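Local coordinates for general secretion pathway protein H (Vibrio cholerae, PDB 4DQ9) that forms part of the pseudopilus tip complex of the type II secretion system, a complex critical for recognising and binding secreted substrates such as toxins and proteases, at residues N21-L26 with N58-N63; L45-T48 with G52-K55; P113-L118 with T124-S129. One frame throughout, in Å; residues are numbered along the deposited sequence.

Interaction 1 (N21-L26 with N58-N63); sequences NEEAIL and NDKMTN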
loop_
_atom_site.group_PDB
_atom_site.type_symbol
_atom_site.label_atom_id
_atom_site.label_comp_id
_atom_site.label_asym_id
_atom_site.label_seq_id
_atom_site.Cartn_x
_atom_site.Cartn_y
_atom_site.Cartn_z
ATOM N N ASN A 21 4.604 -13.640 7.428
ATOM C CA ASN A 21 4.132 -14.472 6.320
ATOM C C ASN A 21 3.115 -15.486 6.862
ATOM O O ASN A 21 1.993 -15.620 6.374
ATOM C CB ASN A 21 5.282 -15.142 5.587
ATOM C CG ASN A 21 4.841 -16.121 4.585
ATOM O OD1 ASN A 21 4.079 -15.804 3.626
ATOM N ND2 ASN A 21 5.367 -17.335 4.706
ATOM N N GLU A 22 3.490 -16.125 7.961
ATOM C CA GLU A 22 2.613 -17.047 8.701
ATOM C C GLU A 22 1.326 -16.376 9.197
ATOM O O GLU A 22 0.270 -16.918 8.990
ATOM C CB GLU A 22 3.438 -17.597 9.856
ATOM C CG GLU A 22 2.773 -18.589 10.823
ATOM C CD GLU A 22 3.770 -19.123 11.843
ATOM O OE1 GLU A 22 4.781 -18.476 12.204
ATOM O OE2 GLU A 22 3.487 -20.171 12.390
ATOM N N GLU A 23 1.434 -15.133 9.702
ATOM C CA GLU A 23 0.302 -14.402 10.220
ATOM C C GLU A 23 -0.647 -14.117 9.078
ATOM O O GLU A 23 -1.883 -14.260 9.224
ATOM C CB GLU A 23 0.687 -13.135 10.933
ATOM C CG GLU A 23 -0.406 -12.615 11.792
ATOM C CD GLU A 23 -0.672 -13.406 13.023
ATOM O OE1 GLU A 23 0.140 -14.241 13.557
ATOM O OE2 GLU A 23 -1.713 -13.128 13.530
ATOM N N ALA A 24 -0.102 -13.678 7.941
ATOM C CA ALA A 24 -0.920 -13.318 6.761
ATOM C C ALA A 24 -1.732 -14.555 6.348
ATOM O O ALA A 24 -2.949 -14.483 6.099
ATOM C CB ALA A 24 -0.046 -12.793 5.575
ATOM N N ILE A 25 -1.073 -15.691 6.259
ATOM C CA ILE A 25 -1.705 -16.932 5.748
ATOM C C ILE A 25 -2.808 -17.385 6.733
ATOM O O ILE A 25 -3.963 -17.609 6.281
ATOM C CB ILE A 25 -0.615 -18.011 5.475
ATOM C CG1 ILE A 25 0.186 -17.648 4.202
ATOM C CG2 ILE A 25 -1.347 -19.451 5.334
ATOM C CD1 ILE A 25 1.561 -18.285 4.158
ATOM N N LEU A 26 -2.520 -17.399 8.040
ATOM C CA LEU A 26 -3.432 -17.872 9.077
ATOM C C LEU A 26 -4.619 -16.917 9.235
ATOM O O LEU A 26 -5.757 -17.383 9.426
ATOM C CB LEU A 26 -2.723 -18.028 10.416
ATOM C CG LEU A 26 -1.736 -19.194 10.646
ATOM C CD1 LEU A 26 -0.831 -18.870 11.792
ATOM C CD2 LEU A 26 -2.490 -20.470 10.858
ATOM N N ASN A 58 0.793 -6.268 18.445
ATOM C CA ASN A 58 0.545 -7.668 18.546
ATOM C C ASN A 58 1.287 -8.219 19.731
ATOM O O ASN A 58 2.170 -7.530 20.262
ATOM C CB ASN A 58 0.956 -8.367 17.284
ATOM C CG ASN A 58 2.477 -8.411 17.131
ATOM O OD1 ASN A 58 3.103 -9.382 17.557
ATOM N ND2 ASN A 58 3.080 -7.338 16.624
ATOM N N ASP A 59 0.989 -9.457 20.077
ATOM C CA ASP A 59 1.595 -10.105 21.231
ATOM C C ASP A 59 2.645 -11.122 20.860
ATOM O O ASP A 59 2.909 -12.016 21.661
ATOM C CB ASP A 59 0.534 -10.753 22.201
ATOM C CG ASP A 59 -0.166 -12.007 21.598
ATOM O OD1 ASP A 59 -0.021 -12.322 20.401
ATOM O OD2 ASP A 59 -0.890 -12.709 22.355
ATOM N N LYS A 60 3.215 -11.053 19.658
ATOM C CA LYS A 60 4.214 -12.027 19.164
ATOM C C LYS A 60 5.582 -11.420 18.966
ATOM O O LYS A 60 6.590 -12.087 19.249
ATOM C CB LYS A 60 3.770 -12.657 17.789
ATOM C CG LYS A 60 2.457 -13.420 18.066
ATOM C CD LYS A 60 1.917 -14.104 16.782
ATOM C CE LYS A 60 0.895 -15.174 17.207
ATOM N NZ LYS A 60 0.450 -15.912 15.922
ATOM N N MET A 61 5.637 -10.152 18.589
ATOM C CA MET A 61 6.901 -9.458 18.216
ATOM C C MET A 61 6.760 -7.946 18.283
ATOM O O MET A 61 5.726 -7.425 17.992
ATOM C CB MET A 61 7.388 -9.905 16.894
ATOM C CG MET A 61 6.537 -9.449 15.679
ATOM S SD MET A 61 7.312 -10.034 14.167
ATOM C CE MET A 61 6.798 -8.699 13.070
ATOM N N THR A 62 7.841 -7.234 18.613
ATOM C CA THR A 62 7.859 -5.810 18.416
ATOM C C THR A 62 7.717 -5.487 16.933
ATOM O O THR A 62 8.065 -6.301 16.071
ATOM C CB THR A 62 9.175 -5.189 18.898
ATOM O OG1 THR A 62 10.261 -5.860 18.282
ATOM C CG2 THR A 62 9.312 -5.357 20.417
ATOM N N ASN A 63 7.186 -4.318 16.648
ATOM C CA ASN A 63 6.875 -3.938 15.278
ATOM C C ASN A 63 7.853 -2.913 14.630
ATOM O O ASN A 63 7.592 -2.493 13.554
ATOM C CB ASN A 63 5.415 -3.463 15.182
ATOM C CG ASN A 63 5.151 -2.245 16.059
ATOM O OD1 ASN A 63 5.930 -1.307 16.133
ATOM N ND2 ASN A 63 4.002 -2.237 16.734
#
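Asn58 OD1 is gripped twice, and one of its donors is the backbone N of Lys60, the residue whose side chain crosses to Glu23. Lys60 N lies 2.7 Å from Asn58 OD1 and Met61 N lies 2.8 Å from the same oxygen, which makes an Asx turn continued into an Asx motif. Asn58 ND2 answers with a bond of 3.0 Å to Met61 O, in the plane of that carbonyl but 28° out of the plane of its own amide. These three bonds, with a further one from Asn58 ND2 to Trp56 O, fix the rotation of the amide and shape the turn from which Lys60 departs.

The crossing itself is one salt bridge, Lys60 NZ to Glu23 OE1 at 2.9 Å. The ammonium group sits on the syn side of the carboxylate, where the other oxygen lies. Beyond CG the lysine is extended, and its CD also passes Glu23 OE1 at 3.7 Å. Glu23 reaches it by a bend: CG stands opposite the backbone N, and chi2 of 72° then turns the carboxylate aside toward the turn. The backbones stay well apart, Glu23 CA lying 10.0 Å from Lys60 CA. Glu23 also packs on Trp56 and Phe31, and Lys60 rests on Leu19 of helix 2-27.

The two segments bury 78 Å² between them, both sides summed, and crystal neighbours touch both residues and may influence the pose. The bridge adds one charged link between the C-terminal part of helix 2-27 and the turn that interrupts strand 54-66, beside the packing of Met61 on Leu19 and Leu20; at the surface, water probably screens the attraction.

Interaction 2 (L45-T48 with G52-K55); sequences LQLT and GWQK. With NA (sodium ion), chain D.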
loop_
_atom_site.group_PDB
_atom_site.type_symbol
_atom_site.label_atom_id
_atom_site.label_comp_id
_atom_site.label_asym_id
_atom_site.label_seq_id
_atom_site.Cartn_x
_atom_site.Cartn_y
_atom_site.Cartn_z
ATOM N N LEU A 45 4.185 -3.709 9.453
ATOM C CA LEU A 45 2.882 -3.038 9.260
ATOM C C LEU A 45 1.762 -4.032 8.910
ATOM O O LEU A 45 1.994 -5.112 8.362
ATOM C CB LEU A 45 2.995 -2.066 8.099
ATOM C CG LEU A 45 4.097 -1.040 8.283
ATOM C CD1 LEU A 45 4.354 -0.276 6.977
ATOM C CD2 LEU A 45 3.772 -0.056 9.402
ATOM N N GLN A 46 0.519 -3.642 9.237
ATOM C CA GLN A 46 -0.689 -4.297 8.873
ATOM C C GLN A 46 -1.573 -3.350 8.076
ATOM O O GLN A 46 -1.637 -2.185 8.350
ATOM C CB GLN A 46 -1.432 -4.776 10.081
ATOM C CG GLN A 46 -2.692 -5.640 9.779
ATOM C CD GLN A 46 -3.509 -6.043 11.005
ATOM O OE1 GLN A 46 -3.533 -5.326 12.015
ATOM N NE2 GLN A 46 -4.252 -7.202 10.887
ATOM N N LEU A 47 -2.207 -3.883 7.046
ATOM C CA LEU A 47 -3.143 -3.069 6.254
ATOM C C LEU A 47 -4.608 -3.253 6.829
ATOM O O LEU A 47 -5.096 -4.417 7.042
ATOM C CB LEU A 47 -3.102 -3.571 4.817
ATOM C CG LEU A 47 -4.079 -2.840 3.896
ATOM C CD1 LEU A 47 -3.815 -1.383 3.902
ATOM C CD2 LEU A 47 -4.014 -3.417 2.465
ATOM N N THR A 48 -5.297 -2.177 7.145
ATOM C CA THR A 48 -6.698 -2.273 7.579
ATOM C C THR A 48 -7.446 -1.303 6.640
ATOM O O THR A 48 -6.852 -0.312 6.142
ATOM C CB THR A 48 -6.899 -1.759 9.030
ATOM O OG1 THR A 48 -6.385 -0.416 9.064
ATOM C CG2 THR A 48 -6.093 -2.704 9.998
ATOM N N GLY A 52 -5.689 2.152 6.905
ATOM C CA GLY A 52 -4.653 1.879 5.945
ATOM C C GLY A 52 -3.500 1.136 6.602
ATOM O O GLY A 52 -3.773 0.345 7.520
ATOM N N TRP A 53 -2.251 1.400 6.164
ATOM C CA TRP A 53 -1.080 0.753 6.804
ATOM C C TRP A 53 -0.823 1.349 8.216
ATOM O O TRP A 53 -0.690 2.579 8.401
ATOM C CB TRP A 53 0.187 0.906 5.980
ATOM C CG TRP A 53 0.075 0.178 4.625
ATOM C CD1 TRP A 53 -0.146 0.664 3.393
ATOM C CD2 TRP A 53 0.222 -1.241 4.442
ATOM N NE1 TRP A 53 -0.153 -0.311 2.457
ATOM C CE2 TRP A 53 0.023 -1.523 3.083
ATOM C CE3 TRP A 53 0.478 -2.290 5.310
ATOM C CZ2 TRP A 53 0.186 -2.841 2.562
ATOM C CZ3 TRP A 53 0.598 -3.568 4.790
ATOM C CH2 TRP A 53 0.391 -3.845 3.466
ATOM N N GLN A 54 -0.736 0.469 9.204
ATOM C CA GLN A 54 -0.418 0.878 10.565
ATOM C C GLN A 54 0.607 -0.041 11.128
ATOM O O GLN A 54 0.685 -1.200 10.716
ATOM C CB GLN A 54 -1.679 0.972 11.479
ATOM C CG GLN A 54 -2.727 1.986 11.007
ATOM C CD GLN A 54 -2.302 3.467 11.166
ATOM O OE1 GLN A 54 -1.482 3.823 12.032
ATOM N NE2 GLN A 54 -2.866 4.336 10.340
ATOM N N LYS A 55 1.385 0.423 12.113
ATOM C CA LYS A 55 2.259 -0.527 12.788
ATOM C C LYS A 55 1.450 -1.705 13.419
ATOM O O LYS A 55 0.363 -1.508 14.005
ATOM C CB LYS A 55 3.112 0.165 13.867
ATOM C CG LYS A 55 4.032 1.223 13.400
ATOM C CD LYS A 55 4.754 1.825 14.626
ATOM C CE LYS A 55 5.652 2.920 14.178
ATOM N NZ LYS A 55 6.152 3.570 15.440
HETATM NA NA NA D . 0.994 3.099 12.932
HETATM O O HOH W 1 0.787 3.117 15.709
#
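Leu47 and Trp53 meet as a non-hydrogen-bonded pair of the antiparallel hairpin formed by strands 41-48 and 54-66, and the leucine can be followed outward. Its CB lies over one face of the indole, 3.7 Å from the centroid of the Trp53 six-membered ring and 10° off the ring normal, a CH-pi contact. With chi1 at 178° the chain runs trans from the backbone N, and CD1 reaches back toward the neighbouring strand segment, 3.7 Å from Gly52 C.

The backbone ladder fixes this register. Gln46 and Gln54 exchange two bonds, and the one from Gln46 N to Gln54 O, 2.9 Å long, runs nearly along the C=O axis. At the turn, Gly52 O is held twice by Thr48. Thr48 OG1, which is also bonded to Lys51 N, donates from 3.1 Å to a lone pair of Gly52 O in the carbonyl plane, whereas Thr48 N approaches the same oxygen from above that plane.

On the side away from Trp53, Gln54 bends at chi2 and puts OE1 2.7 Å from the sodium ion. Glu110 OE2 and a water also bind the ion, and Gln54 NE2 bonds to Lys51 O.

The hairpin lies at one margin of its sheet. Strand 41-48 is flanked by strand 31-36 and strand 54-66, Trp53 packs on Pro113, and Leu47 reaches Asp30 of the second subunit.

Interaction 3 (P113-L118 with T124-S129); sequences PQLFVL and TPFTLS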
loop_
_atom_site.group_PDB
_atom_site.type_symbol
_atom_site.label_atom_id
_atom_site.label_comp_id
_atom_site.label_asym_id
_atom_site.label_seq_id
_atom_site.Cartn_x
_atom_site.Cartn_y
_atom_site.Cartn_z
ATOM N N PRO A 113 4.650 0.240 3.114
ATOM C CA PRO A 113 5.761 -0.739 3.019
ATOM C C PRO A 113 6.216 -0.948 1.606
ATOM O O PRO A 113 5.366 -0.878 0.680
ATOM C CB PRO A 113 5.089 -2.052 3.490
ATOM C CG PRO A 113 3.570 -1.785 3.197
ATOM C CD PRO A 113 3.376 -0.388 3.417
ATOM N N GLN A 114 7.506 -1.221 1.379
ATOM C CA GLN A 114 8.011 -1.615 0.068
ATOM C C GLN A 114 7.850 -3.109 -0.100
ATOM O O GLN A 114 7.792 -3.596 -1.232
ATOM C CB GLN A 114 9.489 -1.301 -0.147
ATOM C CG GLN A 114 9.791 0.135 0.032
ATOM C CD GLN A 114 10.326 0.408 1.478
ATOM O OE1 GLN A 114 10.043 -0.357 2.471
ATOM N NE2 GLN A 114 11.156 1.427 1.582
ATOM N N LEU A 115 7.739 -3.826 0.994
ATOM C CA LEU A 115 7.552 -5.285 0.962
ATOM C C LEU A 115 6.169 -5.683 1.368
ATOM O O LEU A 115 5.806 -5.450 2.531
ATOM C CB LEU A 115 8.621 -6.032 1.798
ATOM C CG LEU A 115 10.088 -5.639 1.696
ATOM C CD1 LEU A 115 10.917 -6.557 2.639
ATOM C CD2 LEU A 115 10.499 -5.766 0.234
ATOM N N PHE A 116 5.373 -6.239 0.459
ATOM C CA PHE A 116 4.084 -6.727 0.773
ATOM C C PHE A 116 4.124 -8.169 1.171
ATOM O O PHE A 116 4.806 -8.997 0.526
ATOM C CB PHE A 116 3.085 -6.480 -0.360
ATOM C CG PHE A 116 3.052 -5.053 -0.821
ATOM C CD1 PHE A 116 2.331 -4.111 -0.064
ATOM C CD2 PHE A 116 3.668 -4.634 -1.969
ATOM C CE1 PHE A 116 2.283 -2.776 -0.516
ATOM C CE2 PHE A 116 3.693 -3.231 -2.338
ATOM C CZ PHE A 116 2.914 -2.347 -1.595
ATOM N N VAL A 117 3.365 -8.480 2.204
ATOM C CA VAL A 117 3.311 -9.820 2.792
ATOM C C VAL A 117 1.822 -10.156 2.811
ATOM O O VAL A 117 1.130 -9.894 3.815
ATOM C CB VAL A 117 3.985 -9.887 4.148
ATOM C CG1 VAL A 117 3.913 -11.368 4.791
ATOM C CG2 VAL A 117 5.431 -9.390 4.059
ATOM N N LEU A 118 1.366 -10.688 1.675
ATOM C CA LEU A 118 -0.061 -10.790 1.426
ATOM C C LEU A 118 -0.682 -12.118 2.011
ATOM O O LEU A 118 -0.002 -13.126 2.201
ATOM C CB LEU A 118 -0.349 -10.719 -0.038
ATOM C CG LEU A 118 0.236 -9.535 -0.848
ATOM C CD1 LEU A 118 -0.125 -9.587 -2.307
ATOM C CD2 LEU A 118 -0.161 -8.279 -0.186
ATOM N N THR A 124 6.653 -9.839 -1.727
ATOM C CA THR A 124 7.421 -9.056 -2.705
ATOM C C THR A 124 8.870 -9.577 -2.868
ATOM O O THR A 124 9.542 -9.777 -1.850
ATOM C CB THR A 124 7.518 -7.603 -2.271
ATOM O OG1 THR A 124 6.200 -7.079 -2.019
ATOM C CG2 THR A 124 8.397 -6.753 -3.160
ATOM N N PRO A 125 9.336 -9.831 -4.143
ATOM C CA PRO A 125 10.711 -10.336 -4.276
ATOM C C PRO A 125 11.691 -9.296 -3.866
ATOM O O PRO A 125 11.588 -8.177 -4.310
ATOM C CB PRO A 125 10.784 -10.753 -5.701
ATOM C CG PRO A 125 9.336 -10.947 -6.153
ATOM C CD PRO A 125 8.562 -9.966 -5.402
ATOM N N PHE A 126 12.646 -9.657 -3.023
ATOM C CA PHE A 126 13.613 -8.652 -2.571
ATOM C C PHE A 126 14.827 -9.363 -1.972
ATOM O O PHE A 126 14.757 -10.569 -1.639
ATOM C CB PHE A 126 12.983 -7.710 -1.483
ATOM C CG PHE A 126 12.877 -8.397 -0.129
ATOM C CD1 PHE A 126 11.850 -9.346 0.230
ATOM C CD2 PHE A 126 13.909 -8.219 0.850
ATOM C CE1 PHE A 126 11.840 -10.030 1.417
ATOM C CE2 PHE A 126 13.888 -8.906 2.030
ATOM C CZ PHE A 126 12.867 -9.833 2.387
ATOM N N THR A 127 15.879 -8.564 -1.720
ATOM C CA THR A 127 17.045 -8.949 -0.909
ATOM C C THR A 127 17.293 -7.798 0.101
ATOM O O THR A 127 17.322 -6.640 -0.366
ATOM C CB THR A 127 18.246 -9.170 -1.750
ATOM O OG1 THR A 127 17.984 -10.281 -2.600
ATOM C CG2 THR A 127 19.451 -9.537 -0.867
ATOM N N LEU A 128 17.425 -8.135 1.395
ATOM C CA LEU A 128 17.790 -7.145 2.418
ATOM C C LEU A 128 19.143 -7.637 2.940
ATOM O O LEU A 128 19.252 -8.796 3.358
ATOM C CB LEU A 128 16.797 -7.083 3.555
ATOM C CG LEU A 128 17.292 -6.087 4.614
ATOM C CD1 LEU A 128 16.735 -4.745 4.345
ATOM C CD2 LEU A 128 16.917 -6.581 5.993
ATOM N N SER A 129 20.136 -6.767 2.935
ATOM C CA SER A 129 21.403 -7.174 3.522
ATOM C C SER A 129 21.792 -6.259 4.637
ATOM O O SER A 129 21.415 -5.062 4.696
ATOM C CB SER A 129 22.429 -7.233 2.468
ATOM O OG SER A 129 22.870 -6.022 2.183
#
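The Phe126 ring receives Leu115 CD1 squarely on one face: the methyl is 3.6 Å from the ring centroid and 1° off the normal, a CH-pi contact over the centre. At the ring's edge, in its plane, lie Thr124 O and Leu128 CB. Thr124 OG1 approaches the Phe116 ring obliquely, 3.5 Å from Phe116 CD2. Leu115 belongs to a classic beta bulge, in which it and Gln114 both face Val33 of strand 31-36. The bulge lies at strand 115-117, the outermost strand, within this chain, of one antiparallel sheet; the leucine side chain ends on Phe126, the first residue of strand 126-132 in the other sheet.

The two side chains cross at about a right angle. While CD1 of Leu115 sits over the ring centre, its CD2 packs at the base of the aromatic group, 3.6 Å from Phe126 CG. The ring is set in place by a chi1 of 76°, which puts Phe126 CG between its backbone N and carbonyl carbon. Phe13 and Leu17 of helix 2-27 also touch this phenylalanine, placing the contact in the core between helix and sheets.

Polar bonds hold the approach to strand 126-132. Thr124 N donates to Phe116 O at 3.0 Å, in the carbonyl plane, so the backbones are joined directly just before the aromatic packing begins. The threonine hydroxyl adds a second tie and reaches the second subunit as well: Thr124 OG1 accepts from Phe116 N at 2.7 Å, with an N-H...O angle of 159°, and is also hydrogen-bonded to Ala49 O of that subunit.

In the fold
Only interaction 3 lies in the core, its centre about 7 Å from that of the chain; the other two centres are each about 15 Å out. Interaction 1 is a surface contact of one charged pair, interaction 2 a partly buried backbone ladder with aromatic packing and a sodium site, and interaction 3 apolar packing with buried polar ties. Interactions 1 and 2 share strand 54-66, and the second is nested within the loop closed by the first. Residues 113-118 link interaction 3 to both others: Pro113 and Phe116 pack on Trp53, and Val117 on Asn21, while Asn63 meets Lys55 between interactions 1 and 2. The second subunit touches interactions 2 and 3 but not 1.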